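S-adenosyl-L-methionine methyl transferase (Ruegeria pomeroyi DSS-3, PDB 3IHT) binds S-adenosylmethionine in a Rossmann-like fold and probably transfers its methyl group to an acceptor. Local coordinates at residues R27-H32 with P161-G166; S41-E46 with G104-L109; R124-I129 with S145-Y150; L132-L137 with M149-L154. One frame throughout, in Å; residues are numbered along the deposited sequence. Where two conformers were deposited one is given.

Contact 1: residues R27-H32 with P161-G166; sequences RACLEH and PGAVVG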
# COMPACT_ATOMS: atom_id res chain seq x y z
N ARG A 27 -10.27 -2.00 -5.09
CA ARG A 27 -11.05 -3.13 -4.75
C ARG A 27 -12.51 -2.85 -5.14
O ARG A 27 -13.16 -3.68 -5.79
CB ARG A 27 -10.91 -3.48 -3.29
CG ARG A 27 -11.87 -4.55 -2.84
CD ARG A 27 -11.55 -5.00 -1.42
NE ARG A 27 -11.85 -3.96 -0.45
CZ ARG A 27 -11.60 -4.04 0.85
NH1 ARG A 27 -11.03 -5.11 1.35
NH2 ARG A 27 -11.91 -3.03 1.64
N ALA A 28 -13.04 -1.69 -4.72
CA ALA A 28 -14.48 -1.37 -4.96
C ALA A 28 -14.76 -1.28 -6.47
O ALA A 28 -15.72 -1.89 -6.97
CB ALA A 28 -14.86 -0.03 -4.23
N CYS A 29 -13.90 -0.58 -7.19
CA CYS A 29 -14.07 -0.37 -8.64
C CYS A 29 -13.90 -1.65 -9.42
O CYS A 29 -14.68 -1.94 -10.33
CB CYS A 29 -13.13 0.72 -9.14
SG CYS A 29 -13.63 2.36 -8.59
N LEU A 30 -12.89 -2.46 -9.07
CA LEU A 30 -12.71 -3.73 -9.78
C LEU A 30 -13.82 -4.73 -9.55
O LEU A 30 -14.28 -5.37 -10.49
CB LEU A 30 -11.37 -4.38 -9.46
CG LEU A 30 -10.19 -3.62 -10.06
CD1 LEU A 30 -8.85 -4.19 -9.56
CD2 LEU A 30 -10.21 -3.60 -11.60
N GLU A 31 -14.29 -4.87 -8.31
CA GLU A 31 -15.38 -5.78 -8.04
C GLU A 31 -16.66 -5.35 -8.78
O GLU A 31 -17.35 -6.17 -9.41
CB GLU A 31 -15.60 -5.95 -6.53
CG GLU A 31 -14.47 -6.79 -5.88
CD GLU A 31 -14.61 -6.99 -4.40
OE1 GLU A 31 -15.70 -6.77 -3.87
OE2 GLU A 31 -13.61 -7.36 -3.74
N HIS A 32 -16.90 -4.05 -8.79
CA HIS A 32 -18.02 -3.48 -9.53
C HIS A 32 -17.86 -3.75 -11.04
O HIS A 32 -18.79 -4.23 -11.68
CB HIS A 32 -18.12 -1.98 -9.25
CG HIS A 32 -19.20 -1.28 -10.02
ND1 HIS A 32 -20.54 -1.56 -9.87
CD2 HIS A 32 -19.12 -0.29 -10.96
CE1 HIS A 32 -21.25 -0.79 -10.68
NE2 HIS A 32 -20.41 0.01 -11.33
N PRO A 161 -20.18 2.35 -4.40
CA PRO A 161 -19.95 2.49 -2.98
C PRO A 161 -18.60 1.92 -2.57
O PRO A 161 -18.15 0.86 -3.09
CB PRO A 161 -21.10 1.67 -2.35
CG PRO A 161 -22.19 1.73 -3.36
CD PRO A 161 -21.43 1.64 -4.69
N GLY A 162 -17.93 2.65 -1.69
CA GLY A 162 -16.63 2.29 -1.18
C GLY A 162 -15.48 3.01 -1.90
O GLY A 162 -14.38 3.16 -1.34
N ALA A 163 -15.71 3.45 -3.13
CA ALA A 163 -14.65 4.14 -3.86
C ALA A 163 -14.51 5.56 -3.38
O ALA A 163 -15.44 6.12 -2.76
CB ALA A 163 -14.93 4.08 -5.39
N VAL A 164 -13.33 6.15 -3.59
CA VAL A 164 -13.05 7.52 -3.19
C VAL A 164 -12.82 8.35 -4.44
O VAL A 164 -12.01 7.98 -5.31
CB VAL A 164 -11.81 7.59 -2.23
CG1 VAL A 164 -11.44 9.02 -1.94
CG2 VAL A 164 -12.09 6.78 -0.95
N VAL A 165 -13.53 9.48 -4.54
CA VAL A 165 -13.49 10.30 -5.74
C VAL A 165 -12.03 10.75 -5.95
O VAL A 165 -11.36 11.20 -5.00
CB VAL A 165 -14.40 11.55 -5.63
CG1 VAL A 165 -14.20 12.46 -6.86
CG2 VAL A 165 -15.88 11.10 -5.48
N GLY A 166 -11.55 10.63 -7.17
CA GLY A 166 -10.20 11.05 -7.53
C GLY A 166 -9.13 9.97 -7.44
O GLY A 166 -8.00 10.19 -7.92
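Ala28 and Cys29, neighbours on one turn of helix 15-36, meet the loop 161-166 through small groups alone. The methyl CB of Ala28 is directed at the loop and rests on its backbone: it lies 3.6 Å from Pro161 O and 3.7 Å from Ala163 N, bridging two successive peptide groups. Gly162 sits between them with a positive phi of 98°, and a side chain here would press against Ala28 CB as well as against the preceding carbonyl. Cys29 makes the second touch. Its SG lies opposite the carbonyl carbon and beside the backbone N (chi1 -72°), which brings the sulfur within 3.9 Å of Ala163 CB, a purely apolar contact. In the Rossmann-like methyltransferase fold this joins the N-terminal helix to the connection between the antiparallel strands 155-157 and 169-172 at one edge of the sheet. The same sulfur-bearing side chain packs on Leu159, Pro160 and Ile170, while Val164 N bonds to Ser25 OG one turn earlier on the helix. Next to Ala28, Arg27 NH1 forms a salt bridge with Asp17 OD1 of the second subunit.

Contact 2: residues S41-E46 with G104-L109; sequences SGPVYE and GATASL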
# COMPACT_ATOMS: atom_id res chain seq x y z
N SER A 41 -17.19 -12.32 -22.50
CA SER A 41 -16.29 -13.46 -22.33
C SER A 41 -14.86 -13.17 -22.73
O SER A 41 -14.00 -14.02 -22.55
CB SER A 41 -16.80 -14.68 -23.07
OG SER A 41 -16.81 -14.45 -24.44
N GLY A 42 -14.61 -11.99 -23.30
CA GLY A 42 -13.26 -11.58 -23.62
C GLY A 42 -12.41 -11.34 -22.38
O GLY A 42 -12.93 -11.22 -21.26
N PRO A 43 -11.09 -11.27 -22.56
CA PRO A 43 -10.20 -11.25 -21.39
C PRO A 43 -10.17 -9.95 -20.60
O PRO A 43 -10.61 -8.89 -21.05
CB PRO A 43 -8.81 -11.51 -22.00
CG PRO A 43 -8.89 -11.03 -23.34
CD PRO A 43 -10.32 -11.34 -23.81
N VAL A 44 -9.64 -10.09 -19.40
CA VAL A 44 -9.30 -8.98 -18.53
C VAL A 44 -7.82 -8.69 -18.75
O VAL A 44 -7.00 -9.62 -18.78
CB VAL A 44 -9.55 -9.35 -17.08
CG1 VAL A 44 -9.09 -8.24 -16.14
CG2 VAL A 44 -11.06 -9.79 -16.87
N TYR A 45 -7.49 -7.43 -18.97
CA TYR A 45 -6.11 -7.00 -19.10
C TYR A 45 -5.70 -6.26 -17.85
O TYR A 45 -6.37 -5.30 -17.44
CB TYR A 45 -5.88 -6.07 -20.32
CG TYR A 45 -6.03 -6.67 -21.71
CD1 TYR A 45 -6.18 -8.06 -21.91
CD2 TYR A 45 -6.04 -5.85 -22.84
CE1 TYR A 45 -6.34 -8.60 -23.17
CE2 TYR A 45 -6.16 -6.41 -24.13
CZ TYR A 45 -6.30 -7.79 -24.28
OH TYR A 45 -6.46 -8.36 -25.53
N GLU A 46 -4.58 -6.67 -17.26
CA GLU A 46 -4.00 -6.04 -16.07
C GLU A 46 -2.73 -5.33 -16.50
O GLU A 46 -1.75 -5.99 -16.87
CB GLU A 46 -3.70 -7.13 -15.02
CG GLU A 46 -2.89 -6.70 -13.80
CD GLU A 46 -3.66 -5.86 -12.80
OE1 GLU A 46 -4.78 -5.40 -13.15
OE2 GLU A 46 -3.18 -5.66 -11.67
N GLY A 104 -7.48 -8.26 -31.21
CA GLY A 104 -8.49 -7.28 -31.59
C GLY A 104 -9.22 -6.61 -30.44
O GLY A 104 -8.78 -6.64 -29.28
N ALA A 105 -10.36 -6.00 -30.75
CA ALA A 105 -11.13 -5.23 -29.78
C ALA A 105 -12.04 -6.13 -28.95
O ALA A 105 -13.27 -5.99 -29.00
CB ALA A 105 -11.96 -4.16 -30.49
N THR A 106 -11.45 -7.03 -28.19
CA THR A 106 -12.19 -8.06 -27.48
C THR A 106 -12.06 -8.04 -25.97
O THR A 106 -12.66 -8.87 -25.30
CB THR A 106 -11.76 -9.44 -27.97
OG1 THR A 106 -10.35 -9.57 -27.80
CG2 THR A 106 -12.20 -9.64 -29.47
N ALA A 107 -11.31 -7.08 -25.41
CA ALA A 107 -11.14 -7.07 -23.96
C ALA A 107 -12.44 -6.68 -23.27
O ALA A 107 -13.12 -5.72 -23.69
CB ALA A 107 -10.01 -6.11 -23.53
N SER A 108 -12.77 -7.37 -22.18
CA SER A 108 -13.98 -7.05 -21.42
C SER A 108 -13.70 -6.02 -20.34
O SER A 108 -14.59 -5.28 -19.92
CB SER A 108 -14.58 -8.32 -20.79
OG SER A 108 -13.65 -8.97 -19.92
N LEU A 109 -12.47 -6.01 -19.84
CA LEU A 109 -12.10 -5.17 -18.71
C LEU A 109 -10.61 -4.90 -18.80
O LEU A 109 -9.82 -5.85 -18.90
CB LEU A 109 -12.44 -5.88 -17.38
CG LEU A 109 -11.98 -5.26 -16.07
CD1 LEU A 109 -12.48 -3.80 -15.90
CD2 LEU A 109 -12.42 -6.11 -14.88
O HOH W 1 -15.37 -9.19 -24.09
O HOH W 2 -6.52 -6.77 -27.58
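Tyr45 reaches across to Ala107 from strand 44-47, and its side chain can be followed outward atom by atom. CB lies 4.2 Å from Leu109 O, the acceptor of the residue's own backbone N. From there CG stands opposite the carbonyl carbon (chi1 -68°), a turn that lays one ring face against the Ala107 methyl. CD2, CE2 and CZ all lie near Ala107 CB, which is 4.0 Å from the ring centroid and 15° off its normal, a CH-pi contact over the face. At the tip, OH meets a water in the ring plane at 2.6 Å; that water donates to Gly104 O. Phe70 and Phe103 also pack round this ring.

The backbones form the start of a parallel pairing between the central strands of the Rossmann-like sheet, with Val44 bridged to Leu109. Tyr45 N donates to Leu109 O at 2.8 Å, and Ser108 N to Pro43 O at 2.9 Å. Val44 and Leu109 send their side chains the same way, side by side, with Val44 CG1 4.1 Å from Leu109 CD2. Ser108 OG, placed between its backbone N and carbonyl carbon (chi1 59°), donates to Gly42 O at 2.7 Å from above the carbonyl plane, and also bonds to Arg65 NH1. Gly42 packs so closely on Thr106 O that a CB would clash there. Buried Ser108 thus has its hydroxyl satisfied by two partners, and the phenol of buried Tyr45 is linked through water to Gly104 O.

Contact 3: residues R124-I129 with S145-Y150; sequences RFARLI and SSDRMY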
# COMPACT_ATOMS: atom_id res chain seq x y z
N ARG A 124 1.02 12.67 -17.39
CA ARG A 124 1.51 12.66 -18.78
C ARG A 124 1.44 11.26 -19.42
O ARG A 124 1.13 11.12 -20.62
CB ARG A 124 2.92 13.21 -18.88
CG ARG A 124 2.98 14.69 -18.53
CD ARG A 124 4.34 15.25 -18.84
NE ARG A 124 5.40 14.81 -17.94
CZ ARG A 124 5.72 15.39 -16.78
NH1 ARG A 124 5.04 16.41 -16.30
NH2 ARG A 124 6.77 14.95 -16.12
N PHE A 125 1.73 10.24 -18.63
CA PHE A 125 1.67 8.87 -19.12
C PHE A 125 0.24 8.42 -19.39
O PHE A 125 -0.04 7.80 -20.40
CB PHE A 125 2.33 7.91 -18.13
CG PHE A 125 2.55 6.52 -18.69
CD1 PHE A 125 3.41 6.31 -19.74
CD2 PHE A 125 1.87 5.44 -18.16
CE1 PHE A 125 3.62 5.04 -20.27
CE2 PHE A 125 2.09 4.14 -18.68
CZ PHE A 125 2.95 3.95 -19.73
N ALA A 126 -0.67 8.79 -18.51
CA ALA A 126 -2.08 8.54 -18.69
C ALA A 126 -2.57 9.15 -20.03
O ALA A 126 -3.31 8.51 -20.80
CB ALA A 126 -2.88 9.12 -17.53
N ARG A 127 -2.14 10.38 -20.31
CA ARG A 127 -2.49 11.04 -21.55
C ARG A 127 -1.95 10.24 -22.73
O ARG A 127 -2.67 9.90 -23.69
CB ARG A 127 -1.92 12.46 -21.55
CG ARG A 127 -2.22 13.29 -22.79
CD ARG A 127 -1.49 14.65 -22.72
NE ARG A 127 -1.94 15.46 -21.57
CZ ARG A 127 -2.92 16.35 -21.59
NH1 ARG A 127 -3.57 16.64 -22.73
NH2 ARG A 127 -3.25 17.00 -20.47
N LEU A 128 -0.67 9.90 -22.67
CA LEU A 128 -0.04 9.17 -23.77
C LEU A 128 -0.69 7.80 -24.03
O LEU A 128 -0.91 7.41 -25.21
CB LEU A 128 1.45 9.01 -23.46
CG LEU A 128 2.32 8.35 -24.53
CD1 LEU A 128 3.77 8.81 -24.33
CD2 LEU A 128 2.16 6.80 -24.44
N ILE A 129 -1.00 7.05 -22.97
CA ILE A 129 -1.46 5.67 -23.16
C ILE A 129 -2.94 5.54 -23.46
O ILE A 129 -3.39 4.49 -23.93
CB ILE A 129 -1.11 4.73 -21.97
CG1 ILE A 129 -1.82 5.13 -20.68
CG2 ILE A 129 0.40 4.65 -21.80
CD1 ILE A 129 -1.53 4.19 -19.55
N SER A 145 -8.94 2.77 -13.94
CA SER A 145 -7.60 3.30 -13.81
C SER A 145 -7.42 4.07 -12.51
O SER A 145 -8.33 4.65 -12.01
CB SER A 145 -7.30 4.28 -14.96
OG SER A 145 -5.90 4.66 -14.96
N SER A 146 -6.19 4.05 -11.98
CA SER A 146 -5.84 4.87 -10.85
C SER A 146 -5.34 6.25 -11.29
O SER A 146 -4.96 7.06 -10.44
CB SER A 146 -4.82 4.15 -9.95
OG SER A 146 -3.77 3.56 -10.71
N ASP A 147 -5.39 6.54 -12.61
CA ASP A 147 -5.12 7.86 -13.17
C ASP A 147 -6.32 8.31 -14.02
O ASP A 147 -6.86 7.51 -14.77
CB ASP A 147 -3.92 7.76 -14.14
CG ASP A 147 -2.59 7.33 -13.46
OD1 ASP A 147 -2.13 8.14 -12.63
OD2 ASP A 147 -2.02 6.23 -13.80
N ARG A 148 -6.71 9.58 -13.93
CA ARG A 148 -7.65 10.16 -14.87
C ARG A 148 -7.19 9.99 -16.33
O ARG A 148 -6.03 10.23 -16.62
CB ARG A 148 -7.85 11.63 -14.60
CG ARG A 148 -8.95 12.22 -15.48
CD ARG A 148 -9.13 13.68 -15.27
NE ARG A 148 -9.51 13.96 -13.89
CZ ARG A 148 -10.75 14.00 -13.41
NH1 ARG A 148 -11.81 13.74 -14.17
NH2 ARG A 148 -10.92 14.28 -12.11
N MSE A 149 -8.09 9.55 -17.21
CA MSE A 149 -7.72 9.17 -18.55
C MSE A 149 -8.23 10.19 -19.57
O MSE A 149 -8.99 11.10 -19.22
CB MSE A 149 -8.25 7.78 -18.87
CG MSE A 149 -7.80 6.72 -17.91
SE MSE A 149 -5.83 6.49 -17.78
CE MSE A 149 -5.60 5.37 -19.33
N TYR A 150 -7.76 10.07 -20.80
CA TYR A 150 -8.05 11.01 -21.85
C TYR A 150 -8.56 10.30 -23.09
O TYR A 150 -7.88 10.22 -24.11
CB TYR A 150 -6.75 11.76 -22.18
CG TYR A 150 -6.20 12.62 -21.04
CD1 TYR A 150 -5.43 12.07 -20.04
CD2 TYR A 150 -6.43 14.00 -21.02
CE1 TYR A 150 -4.92 12.85 -19.01
CE2 TYR A 150 -5.90 14.78 -20.01
CZ TYR A 150 -5.17 14.22 -19.01
OH TYR A 150 -4.63 15.02 -18.02
O HOH W 3 -2.70 17.56 -17.49
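Tyr150 OH is gripped by Asp123 OD1 and by a water that donates to it at 3.2 Å, and the same water accepts from Arg127 NH2 at 3.1 Å. In this Rossmann-like methyltransferase the contact lays the loop after strand 141-145 along helix 119-133, whose Phe125 touches the bound S-adenosylmethionine.

Arg127 crosses one face of the Tyr150 ring at a slant. With CG anti to the backbone N (chi1 -179°) and a bend at chi3, the chain places CB over the face near CD1, then spans the ring diagonally, so that CE2 lies over one face of the guanidinium. CZ is 4.3 Å from the ring centroid and 34° off the normal, an off-centre cation-pi contact, and the two planes are inclined by 39°. Water occupies the guanidinium edge, in plane. NH2 is also 3.4 Å from Tyr150 OH, but at an angle too poor for a hydrogen bond, which leaves the water as the polar link. An alanine in place of Tyr150 is likely to leave the guanidinium without its aromatic partner, free to swing, and Asp123 without this phenolic mate.

Deeper in, Ala126 CB points into the loop, 3.5 Å from Arg148 O and 3.8 Å from Asp147 CB. The loop is also tied to the helix by Ser130 OG, which bonds both Ala126 O and Tyr150 N. The selenomethionine Met149, folded at chi2 and chi3, brings SE to within 4.0 Å of Ala126 CB, while its CE lies 4.0 Å from Ile129 CG1.

Contact 4: residues L132-L137 with M149-L154; sequences LIEPHL and MYFEGL. With NI (nickel (II) ion), chain D.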
# COMPACT_ATOMS: atom_id res chain seq x y z
N LEU A 132 -3.83 4.33 -26.82
CA LEU A 132 -3.33 2.98 -27.02
C LEU A 132 -4.24 1.94 -26.37
O LEU A 132 -4.30 0.81 -26.84
CB LEU A 132 -1.90 2.81 -26.49
CG LEU A 132 -0.82 3.73 -27.08
CD1 LEU A 132 0.57 3.38 -26.46
CD2 LEU A 132 -0.80 3.66 -28.58
N ILE A 133 -4.91 2.31 -25.29
CA ILE A 133 -5.81 1.40 -24.60
C ILE A 133 -7.20 1.33 -25.23
O ILE A 133 -7.78 0.23 -25.33
CB ILE A 133 -5.95 1.78 -23.14
CG1 ILE A 133 -4.63 1.56 -22.40
CG2 ILE A 133 -7.16 1.07 -22.46
CD1 ILE A 133 -4.53 2.19 -20.99
N GLU A 134 -7.74 2.48 -25.62
CA GLU A 134 -9.13 2.60 -26.09
C GLU A 134 -9.57 1.55 -27.14
O GLU A 134 -10.63 0.93 -26.96
CB GLU A 134 -9.45 4.02 -26.56
CG GLU A 134 -10.90 4.24 -26.88
CD GLU A 134 -11.32 5.72 -26.82
OE1 GLU A 134 -10.43 6.62 -26.71
OE2 GLU A 134 -12.53 5.98 -26.89
N PRO A 135 -8.75 1.29 -28.18
CA PRO A 135 -9.17 0.33 -29.21
C PRO A 135 -9.33 -1.13 -28.76
O PRO A 135 -9.87 -1.94 -29.53
CB PRO A 135 -8.07 0.42 -30.30
CG PRO A 135 -7.28 1.65 -29.96
CD PRO A 135 -7.44 1.90 -28.49
N HIS A 136 -8.89 -1.46 -27.55
CA HIS A 136 -8.90 -2.83 -27.06
C HIS A 136 -10.24 -3.29 -26.51
O HIS A 136 -10.46 -4.51 -26.40
CB HIS A 136 -7.83 -3.04 -26.01
CG HIS A 136 -6.44 -3.03 -26.57
ND1 HIS A 136 -5.77 -4.19 -26.91
CD2 HIS A 136 -5.63 -2.01 -26.93
CE1 HIS A 136 -4.59 -3.87 -27.41
NE2 HIS A 136 -4.48 -2.55 -27.43
N LEU A 137 -11.11 -2.35 -26.13
CA LEU A 137 -12.34 -2.67 -25.44
C LEU A 137 -13.45 -3.16 -26.39
O LEU A 137 -13.74 -2.54 -27.43
CB LEU A 137 -12.84 -1.49 -24.65
CG LEU A 137 -12.19 -1.12 -23.33
CD1 LEU A 137 -13.04 -0.01 -22.72
CD2 LEU A 137 -12.10 -2.29 -22.38
N MSE A 149 -8.09 9.55 -17.21
CA MSE A 149 -7.72 9.17 -18.55
C MSE A 149 -8.23 10.19 -19.57
O MSE A 149 -8.99 11.10 -19.22
CB MSE A 149 -8.25 7.78 -18.87
CG MSE A 149 -7.80 6.72 -17.91
SE MSE A 149 -5.83 6.49 -17.78
CE MSE A 149 -5.60 5.37 -19.33
N TYR A 150 -7.76 10.07 -20.80
CA TYR A 150 -8.05 11.01 -21.85
C TYR A 150 -8.56 10.30 -23.09
O TYR A 150 -7.88 10.22 -24.11
CB TYR A 150 -6.75 11.76 -22.18
CG TYR A 150 -6.20 12.62 -21.04
CD1 TYR A 150 -5.43 12.07 -20.04
CD2 TYR A 150 -6.43 14.00 -21.02
CE1 TYR A 150 -4.92 12.85 -19.01
CE2 TYR A 150 -5.90 14.78 -20.01
CZ TYR A 150 -5.17 14.22 -19.01
OH TYR A 150 -4.63 15.02 -18.02
N PHE A 151 -9.77 9.75 -22.99
CA PHE A 151 -10.35 8.94 -24.05
C PHE A 151 -11.20 9.76 -25.02
O PHE A 151 -11.64 10.85 -24.68
CB PHE A 151 -11.23 7.84 -23.44
CG PHE A 151 -10.47 6.82 -22.66
CD1 PHE A 151 -9.43 6.10 -23.27
CD2 PHE A 151 -10.76 6.56 -21.34
CE1 PHE A 151 -8.71 5.14 -22.56
CE2 PHE A 151 -10.06 5.57 -20.64
CZ PHE A 151 -9.02 4.88 -21.26
N GLU A 152 -11.39 9.24 -26.22
CA GLU A 152 -12.21 9.90 -27.26
C GLU A 152 -13.68 9.52 -27.19
O GLU A 152 -14.57 10.36 -27.36
CB GLU A 152 -11.68 9.51 -28.64
CG GLU A 152 -10.35 10.12 -29.01
CD GLU A 152 -10.47 11.59 -29.31
OE1 GLU A 152 -11.61 12.13 -29.38
OE2 GLU A 152 -9.41 12.22 -29.51
N GLY A 153 -13.94 8.24 -26.96
CA GLY A 153 -15.26 7.64 -27.09
C GLY A 153 -15.82 7.03 -25.82
O GLY A 153 -17.05 6.92 -25.69
N LEU A 154 -14.96 6.65 -24.87
CA LEU A 154 -15.42 5.98 -23.65
C LEU A 154 -16.06 6.97 -22.68
O LEU A 154 -15.56 8.09 -22.50
CB LEU A 154 -14.28 5.24 -22.97
CG LEU A 154 -13.44 4.28 -23.83
CD1 LEU A 154 -12.39 3.61 -22.96
CD2 LEU A 154 -14.27 3.24 -24.60
NI NI D . -9.30 14.11 -29.96
O HOH W 4 -10.55 15.87 -28.68
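Glu134 and Leu154 slide past each other in opposite directions, the Glu134 carboxylate ending against the backbone of 152-154. The side chain leaves with CG anti to the backbone N (chi1 -173°) and stays extended, laying both oxygens against peptide N-H groups. OE1 accepts from Glu152 N at 2.8 Å, nearly straight at 171°, and OE2 from Gly153 N at 2.7 Å; each uses its syn lone pair. Leu154 N adds a weak bond to OE2. Replacing Glu134 by an alanine would probably leave these amides without their acceptor and the loop freer to shift.

Phe151 sets its edge to the carboxylate, with OE1 near the ring plane, while Leu154 CD1 stands over the centre of one face, 3.6 Å above it. On the apolar side, Ile133 crosses Met149 at about a right angle, CD1 meeting CE at 3.7 Å, and Leu137 CD1 meets Leu154 CD1 at 3.7 Å. Glu152, bent at chi2, turns its own carboxylate outward, where OE2 binds a nickel ion at 1.9 Å, which also has a water ligand at 2.5 Å.

The contact thus joins the C-terminal end of helix 119-133 to the loop before strand 155-157. Ile133 also packs on Leu96 of helix 92-103, Met143 of strand 141-145 and Val110 of strand 107-112, and Phe151 meets Tyr171 of strand 169-172 edge-to-face.

In the fold
Contacts 2, 3 and 4 all lie within the chain loop closed by contact 1, which ties helix 15-36 to the segment before the last strand. Contacts 3 and 4 share Met149 and Tyr150 and both use helix 119-133; their centres are 10 Å apart. Contact 4 also touches contact 2, 13 Å away between centres: Ala107 N lies 2.9 Å from His136 O, probably a hydrogen bond, and Tyr45 CE2 packs on His136 ND1. Contact 1 stands about 18 Å from contact 3 and 20 Å from contacts 2 and 4, centre to centre. Relative to bound S-adenosylmethionine, contact 3 includes the pocket residue Phe125, whereas Cys29 and Val44 side chains remain about 12 Å away.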